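Long-range contacts in beta-L-arabinobiosidase (Bacteroides thetaiotaomicron, PDB 5MQR), which is a glycoside hydrolase of a gut bacterium that probably removes L-arabinofuranose-containing sugars during the breakdown of complex plant pectin: residues 619-624 and 1053-1058; 658-663 and 671-676. All blocks are in the same frame, centred on the assembly; numbering follows the deposited sequence.

Contact 1: 619-624 and 1053-1058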
loop_
_atom_site.group_PDB
_atom_site.type_symbol
_atom_site.label_atom_id
_atom_site.label_comp_id
_atom_site.label_asym_id
_atom_site.label_seq_id
_atom_site.Cartn_x
_atom_site.Cartn_y
_atom_site.Cartn_z
ATOM N N ALA A 619 8.085 -1.625 -4.904
ATOM C CA ALA A 619 6.888 -0.781 -4.921
ATOM C C ALA A 619 6.482 -0.207 -3.551
ATOM O O ALA A 619 5.958 0.892 -3.498
ATOM C CB ALA A 619 5.724 -1.568 -5.535
ATOM N N PHE A 620 6.662 -0.976 -2.479
ATOM C CA PHE A 620 6.283 -0.586 -1.121
ATOM C C PHE A 620 7.498 -0.549 -0.193
ATOM O O PHE A 620 7.718 0.456 0.499
ATOM C CB PHE A 620 5.198 -1.518 -0.575
ATOM C CG PHE A 620 3.905 -1.419 -1.316
ATOM C CD1 PHE A 620 3.757 -2.022 -2.576
ATOM C CD2 PHE A 620 2.844 -0.686 -0.796
ATOM C CE1 PHE A 620 2.576 -1.913 -3.291
ATOM C CE2 PHE A 620 1.662 -0.570 -1.510
ATOM C CZ PHE A 620 1.537 -1.179 -2.763
ATOM N N LEU A 621 8.321 -1.596 -0.190
ATOM C CA LEU A 621 9.482 -1.633 0.703
ATOM C C LEU A 621 10.680 -0.909 0.109
ATOM O O LEU A 621 10.858 -0.881 -1.116
ATOM C CB LEU A 621 9.867 -3.093 1.012
ATOM C CG LEU A 621 8.738 -3.969 1.584
ATOM C CD1 LEU A 621 9.243 -5.375 1.872
ATOM C CD2 LEU A 621 8.107 -3.356 2.833
ATOM N N LYS A 622 11.500 -0.335 0.990
ATOM C CA LYS A 622 12.715 0.350 0.598
ATOM C C LYS A 622 13.908 -0.195 1.367
ATOM O O LYS A 622 13.827 -0.471 2.569
ATOM C CB LYS A 622 12.571 1.859 0.836
ATOM C CG LYS A 622 11.458 2.538 -0.001
ATOM C CD LYS A 622 11.781 2.545 -1.495
ATOM C CE LYS A 622 10.548 2.352 -2.402
ATOM N NZ LYS A 622 10.944 2.438 -3.866
ATOM N N TYR A 623 15.023 -0.351 0.656
ATOM C CA TYR A 623 16.197 -0.960 1.229
ATOM C C TYR A 623 16.694 -0.180 2.440
ATOM O O TYR A 623 17.123 -0.793 3.410
ATOM C CB TYR A 623 17.323 -1.156 0.196
ATOM C CG TYR A 623 18.505 -1.828 0.850
ATOM C CD1 TYR A 623 18.446 -3.175 1.170
ATOM C CD2 TYR A 623 19.636 -1.093 1.262
ATOM C CE1 TYR A 623 19.482 -3.793 1.857
ATOM C CE2 TYR A 623 20.695 -1.724 1.928
ATOM C CZ TYR A 623 20.597 -3.081 2.218
ATOM O OH TYR A 623 21.574 -3.758 2.910
ATOM N N ALA A 624 16.587 1.146 2.428
ATOM C CA ALA A 624 16.978 1.961 3.619
ATOM C C ALA A 624 16.335 1.518 4.931
ATOM O O ALA A 624 16.952 1.646 5.991
ATOM C CB ALA A 624 16.719 3.466 3.403
ATOM N N TRP A 1053 0.345 -8.709 8.831
ATOM C CA TRP A 1053 0.834 -8.199 7.561
ATOM C C TRP A 1053 2.131 -8.840 7.212
ATOM O O TRP A 1053 2.836 -9.313 8.092
ATOM C CB TRP A 1053 1.041 -6.675 7.638
ATOM C CG TRP A 1053 1.750 -6.207 8.872
ATOM C CD1 TRP A 1053 1.175 -5.804 10.066
ATOM C CD2 TRP A 1053 3.158 -6.113 9.060
ATOM N NE1 TRP A 1053 2.157 -5.468 10.975
ATOM C CE2 TRP A 1053 3.380 -5.643 10.381
ATOM C CE3 TRP A 1053 4.266 -6.394 8.247
ATOM C CZ2 TRP A 1053 4.670 -5.429 10.895
ATOM C CZ3 TRP A 1053 5.553 -6.173 8.757
ATOM C CH2 TRP A 1053 5.742 -5.702 10.074
ATOM N N PHE A 1054 2.448 -8.841 5.923
ATOM C CA PHE A 1054 3.812 -9.140 5.470
ATOM C C PHE A 1054 3.939 -8.708 4.038
ATOM O O PHE A 1054 2.933 -8.430 3.376
ATOM C CB PHE A 1054 4.185 -10.634 5.607
ATOM C CG PHE A 1054 3.275 -11.574 4.864
ATOM C CD1 PHE A 1054 3.444 -11.808 3.515
ATOM C CD2 PHE A 1054 2.259 -12.245 5.529
ATOM C CE1 PHE A 1054 2.603 -12.682 2.827
ATOM C CE2 PHE A 1054 1.408 -13.114 4.853
ATOM C CZ PHE A 1054 1.585 -13.338 3.496
ATOM N N CYS A 1055 5.162 -8.696 3.534
ATOM C CA CYS A 1055 5.359 -8.307 2.150
ATOM C C CYS A 1055 6.658 -8.835 1.593
ATOM O O CYS A 1055 7.688 -8.751 2.235
ATOM C CB CYS A 1055 5.332 -6.775 2.045
ATOM S SG CYS A 1055 5.755 -6.144 0.414
ATOM N N LEU A 1056 6.585 -9.393 0.399
ATOM C CA LEU A 1056 7.769 -9.688 -0.395
ATOM C C LEU A 1056 7.728 -8.785 -1.601
ATOM O O LEU A 1056 6.782 -8.783 -2.351
ATOM C CB LEU A 1056 7.808 -11.138 -0.841
ATOM C CG LEU A 1056 9.039 -11.538 -1.661
ATOM C CD1 LEU A 1056 10.293 -11.613 -0.792
ATOM C CD2 LEU A 1056 8.782 -12.871 -2.348
ATOM N N ASP A 1057 8.791 -8.028 -1.786
ATOM C CA ASP A 1057 8.840 -6.967 -2.777
ATOM C C ASP A 1057 10.147 -7.056 -3.531
ATOM O O ASP A 1057 11.076 -7.771 -3.134
ATOM C CB ASP A 1057 8.761 -5.634 -2.056
ATOM C CG ASP A 1057 8.080 -4.550 -2.860
ATOM O OD1 ASP A 1057 7.921 -4.645 -4.095
ATOM O OD2 ASP A 1057 7.705 -3.554 -2.222
ATOM N N ASN A 1058 10.203 -6.301 -4.617
ATOM C CA ASN A 1058 11.388 -6.167 -5.440
ATOM C C ASN A 1058 11.798 -7.507 -6.046
ATOM O O ASN A 1058 12.988 -7.736 -6.262
ATOM C CB ASN A 1058 12.564 -5.549 -4.643
ATOM C CG ASN A 1058 13.596 -4.871 -5.541
ATOM O OD1 ASN A 1058 13.269 -4.399 -6.614
ATOM N ND2 ASN A 1058 14.831 -4.829 -5.107
#
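The carboxylate of Asp1057 lies against the backbone of residues 619-621 and accepts three successive N-H groups, a compact example of how one buried acidic side chain can fix a loop that has no regular structure of its own. Its OD2 holds two of them. Phe620 N, 2.8 Å from Asp1057 OD2, uses the syn lone pair, whereas Leu621 N, at 2.9 Å from the same oxygen, comes from the anti side and somewhat out of the carboxylate plane. Ala619 N reaches Asp1057 OD1 at 3.1 Å on the syn side, again tilted from the plane. All three bonds are fairly straight, and together they would resist rotation of the carboxylate. Asn1058 N also donates to Asp1057 OD1, from the same face as Ala619 N, and Thr1067 OG1 on the adjoining strand binds this oxygen too. So many donors probably favour the charged form of the acid despite its burial.

Beside this polar grip lies a small apolar contact. Leu621 points toward the strand, and its CD1 rests 3.9 Å from Cys1055 SG and 3.7 Å from Cys1055 O, while its CG also nears the sulfur. The Cys1055 sulfur stands anti to the backbone nitrogen (chi1 173°), which brings it up to the leucine branch. Phe620 CB comes within 3.6 Å of Asp1057 OD2, which lies beyond the ring's edge, near its plane; the ring meets that of Phe1086, and the Phe620 side chain also packs on Thr1067 and Leu1069 of strand 1064-1071.

Segment 619-624 belongs to the loop between strand 600-610 and helix 627-636, so this linker before the helical region is held on one face of the C-terminal beta domain, an arrangement consistent with the (alpha/alpha)6 glycosidases related to family 65.

Contact 2: 658-663 and 671-676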
loop_
_atom_site.group_PDB
_atom_site.type_symbol
_atom_site.label_atom_id
_atom_site.label_comp_id
_atom_site.label_asym_id
_atom_site.label_seq_id
_atom_site.Cartn_x
_atom_site.Cartn_y
_atom_site.Cartn_z
ATOM N N ILE A 658 18.843 -8.111 -3.850
ATOM C CA ILE A 658 17.881 -8.918 -3.121
ATOM C C ILE A 658 16.435 -8.469 -3.219
ATOM O O ILE A 658 16.151 -7.271 -3.158
ATOM C CB ILE A 658 18.299 -9.175 -1.668
ATOM C CG1 ILE A 658 18.309 -7.932 -0.790
ATOM C CG2 ILE A 658 19.662 -9.851 -1.637
ATOM C CD1 ILE A 658 18.190 -8.294 0.675
ATOM N N PRO A 659 15.503 -9.437 -3.373
ATOM C CA PRO A 659 14.132 -9.088 -3.061
ATOM C C PRO A 659 14.050 -8.654 -1.605
ATOM O O PRO A 659 14.878 -9.076 -0.770
ATOM C CB PRO A 659 13.351 -10.395 -3.318
ATOM C CG PRO A 659 14.215 -11.166 -4.263
ATOM C CD PRO A 659 15.612 -10.829 -3.844
ATOM N N LEU A 660 13.096 -7.797 -1.295
ATOM C CA LEU A 660 12.936 -7.320 0.077
ATOM C C LEU A 660 11.749 -7.982 0.764
ATOM O O LEU A 660 10.740 -8.249 0.122
ATOM C CB LEU A 660 12.786 -5.803 0.089
ATOM C CG LEU A 660 13.953 -5.002 -0.516
ATOM C CD1 LEU A 660 13.582 -3.524 -0.619
ATOM C CD2 LEU A 660 15.250 -5.149 0.267
ATOM N N PHE A 661 11.866 -8.218 2.065
ATOM C CA PHE A 661 10.848 -8.924 2.833
ATOM C C PHE A 661 10.652 -8.247 4.193
ATOM O O PHE A 661 11.581 -7.738 4.786
ATOM C CB PHE A 661 11.269 -10.411 3.031
ATOM C CG PHE A 661 10.423 -11.177 4.033
ATOM C CD1 PHE A 661 9.198 -11.700 3.678
ATOM C CD2 PHE A 661 10.855 -11.371 5.328
ATOM C CE1 PHE A 661 8.414 -12.395 4.600
ATOM C CE2 PHE A 661 10.075 -12.062 6.249
ATOM C CZ PHE A 661 8.846 -12.565 5.886
ATOM N N GLU A 662 9.429 -8.255 4.682
ATOM C CA GLU A 662 9.178 -7.952 6.084
ATOM C C GLU A 662 7.984 -8.700 6.585
ATOM O O GLU A 662 7.083 -9.050 5.821
ATOM C CB GLU A 662 8.949 -6.455 6.347
ATOM C CG GLU A 662 7.721 -5.847 5.671
ATOM C CD GLU A 662 7.348 -4.461 6.194
ATOM O OE1 GLU A 662 8.194 -3.772 6.849
ATOM O OE2 GLU A 662 6.192 -4.056 5.934
ATOM N N CYS A 663 7.990 -8.902 7.897
ATOM C CA CYS A 663 6.868 -9.464 8.594
ATOM C C CYS A 663 7.002 -8.984 10.023
ATOM O O CYS A 663 8.006 -8.383 10.346
ATOM C CB CYS A 663 6.895 -10.982 8.466
ATOM S SG CYS A 663 8.175 -11.752 9.450
HETATM N N MSE A 671 16.460 -13.456 9.647
HETATM C CA MSE A 671 17.062 -14.626 8.969
HETATM C C MSE A 671 17.017 -14.454 7.483
HETATM O O MSE A 671 17.915 -14.896 6.788
HETATM C CB MSE A 671 16.375 -15.933 9.361
HETATM C CG MSE A 671 17.174 -17.182 9.012
HETATM SE SE MSE A 671 18.976 -17.160 9.863
HETATM C CE MSE A 671 18.406 -16.825 11.719
ATOM N N TYR A 672 15.959 -13.814 6.982
ATOM C CA TYR A 672 15.850 -13.477 5.588
ATOM C C TYR A 672 17.079 -12.703 5.151
ATOM O O TYR A 672 17.764 -13.072 4.207
ATOM C CB TYR A 672 14.577 -12.658 5.319
ATOM C CG TYR A 672 14.415 -12.360 3.867
ATOM C CD1 TYR A 672 13.802 -13.262 3.017
ATOM C CD2 TYR A 672 14.923 -11.181 3.322
ATOM C CE1 TYR A 672 13.684 -12.991 1.666
ATOM C CE2 TYR A 672 14.804 -10.906 1.969
ATOM C CZ TYR A 672 14.184 -11.815 1.149
ATOM O OH TYR A 672 14.111 -11.558 -0.205
ATOM N N TYR A 673 17.363 -11.629 5.863
ATOM C CA TYR A 673 18.484 -10.776 5.496
ATOM C C TYR A 673 19.811 -11.454 5.781
ATOM O O TYR A 673 20.723 -11.363 4.948
ATOM C CB TYR A 673 18.356 -9.368 6.134
ATOM C CG TYR A 673 17.206 -8.639 5.498
ATOM C CD1 TYR A 673 17.331 -8.071 4.229
ATOM C CD2 TYR A 673 15.946 -8.619 6.107
ATOM C CE1 TYR A 673 16.237 -7.451 3.616
ATOM C CE2 TYR A 673 14.856 -8.016 5.506
ATOM C CZ TYR A 673 15.001 -7.438 4.268
ATOM O OH TYR A 673 13.910 -6.858 3.690
ATOM N N TYR A 674 19.913 -12.178 6.899
ATOM C CA TYR A 674 21.160 -12.847 7.214
ATOM C C TYR A 674 21.600 -13.841 6.121
ATOM O O TYR A 674 22.760 -13.888 5.757
ATOM C CB TYR A 674 21.088 -13.570 8.565
ATOM C CG TYR A 674 22.319 -14.418 8.855
ATOM C CD1 TYR A 674 23.511 -13.829 9.236
ATOM C CD2 TYR A 674 22.294 -15.788 8.687
ATOM C CE1 TYR A 674 24.644 -14.580 9.472
ATOM C CE2 TYR A 674 23.431 -16.569 8.926
ATOM C CZ TYR A 674 24.599 -15.956 9.313
ATOM O OH TYR A 674 25.714 -16.710 9.567
ATOM N N ARG A 675 20.671 -14.627 5.615
ATOM C CA ARG A 675 21.029 -15.699 4.683
ATOM C C ARG A 675 21.440 -15.124 3.339
ATOM O O ARG A 675 22.296 -15.704 2.674
ATOM C CB ARG A 675 19.898 -16.712 4.535
ATOM C CG ARG A 675 19.763 -17.634 5.760
ATOM C CD ARG A 675 20.969 -18.553 5.952
ATOM N NE ARG A 675 21.150 -19.404 4.799
ATOM C CZ ARG A 675 20.793 -20.688 4.706
ATOM N NH1 ARG A 675 20.257 -21.361 5.735
ATOM N NH2 ARG A 675 20.989 -21.313 3.549
ATOM N N TRP A 676 20.874 -13.970 2.962
ATOM C CA TRP A 676 21.392 -13.292 1.776
ATOM C C TRP A 676 22.821 -12.769 2.010
ATOM O O TRP A 676 23.665 -12.918 1.146
ATOM C CB TRP A 676 20.501 -12.151 1.313
ATOM C CG TRP A 676 19.266 -12.555 0.627
ATOM C CD1 TRP A 676 18.004 -12.139 0.937
ATOM C CD2 TRP A 676 19.137 -13.412 -0.509
ATOM N NE1 TRP A 676 17.096 -12.691 0.072
ATOM C CE2 TRP A 676 17.755 -13.485 -0.820
ATOM C CE3 TRP A 676 20.038 -14.154 -1.268
ATOM C CZ2 TRP A 676 17.252 -14.258 -1.863
ATOM C CZ3 TRP A 676 19.548 -14.916 -2.317
ATOM C CH2 TRP A 676 18.164 -14.964 -2.607
#
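Two neighbouring tyrosines of the helix, Tyr672 and Tyr673, deliver their hydroxyls to alternate carbonyls of segment 658-663. Tyr672 OH donates to Pro659 O at 2.7 Å from well above the carbonyl plane, meeting the C=O at a steep 105°. Tyr673 OH donates to Phe661 O, also at 2.7 Å, but only slightly tilted from that plane. The backbone N and O of Phe661 face away from strand 1053-1061, with which Leu660 and Glu662 pair, so the Tyr673 hydroxyl sits along the outer edge of the sheet's last strand.

This is a strand-turn-helix unit: strand 660-662, an edge of the five-stranded antiparallel sheet, leads through a short turn into helix 666-680, which runs back beside it. The N-to-C directions of strand 660-662 and helical residues 671-676 differ by 151°, and their short axes approach to 9.1 Å.

Two CH-pi contacts join strand and helix. Phe661 CB stands almost exactly over the centre of the Tyr672 ring, 3.5 Å from its centroid; the tyrosine ring is carried out to it because CG is anti to the backbone nitrogen (chi1 -177°). The two aromatic rings themselves meet obliquely. Ile658 CG2 lies over the five-membered ring of Trp676, 3.7 Å from that centroid.

Apolar packing without a defined ring face comes from the other branch of Ile658, whose CD1 approaches Tyr673 CE1 obliquely to 3.6 Å, the two side chains crossing at about a right angle. Leu660 CD2 meets the edge of the Tyr673 ring, which also packs nearly parallel to the rings of Phe626 and Tyr629.

The two contacts have centres about 10 Å apart and share one antiparallel sheet, in which strands 660-662 and 1053-1061 are neighbours joined by backbone bonds such as Leu660 N to Asp1057 O. Along the chain contact 2 is local and nested inside the 428 residues between the segments of contact 1, in which helix far outweighs strand. The order 619-624, 658-663, 671-676, 1053-1058 therefore has the polypeptide leave an edge strand of this sheet, build that region and return to complete the sheet. Contact 1 ties the incoming connection to the sheet, and contact 2 ties the sheet's edge strand to helix 666-680, the first long helix after it.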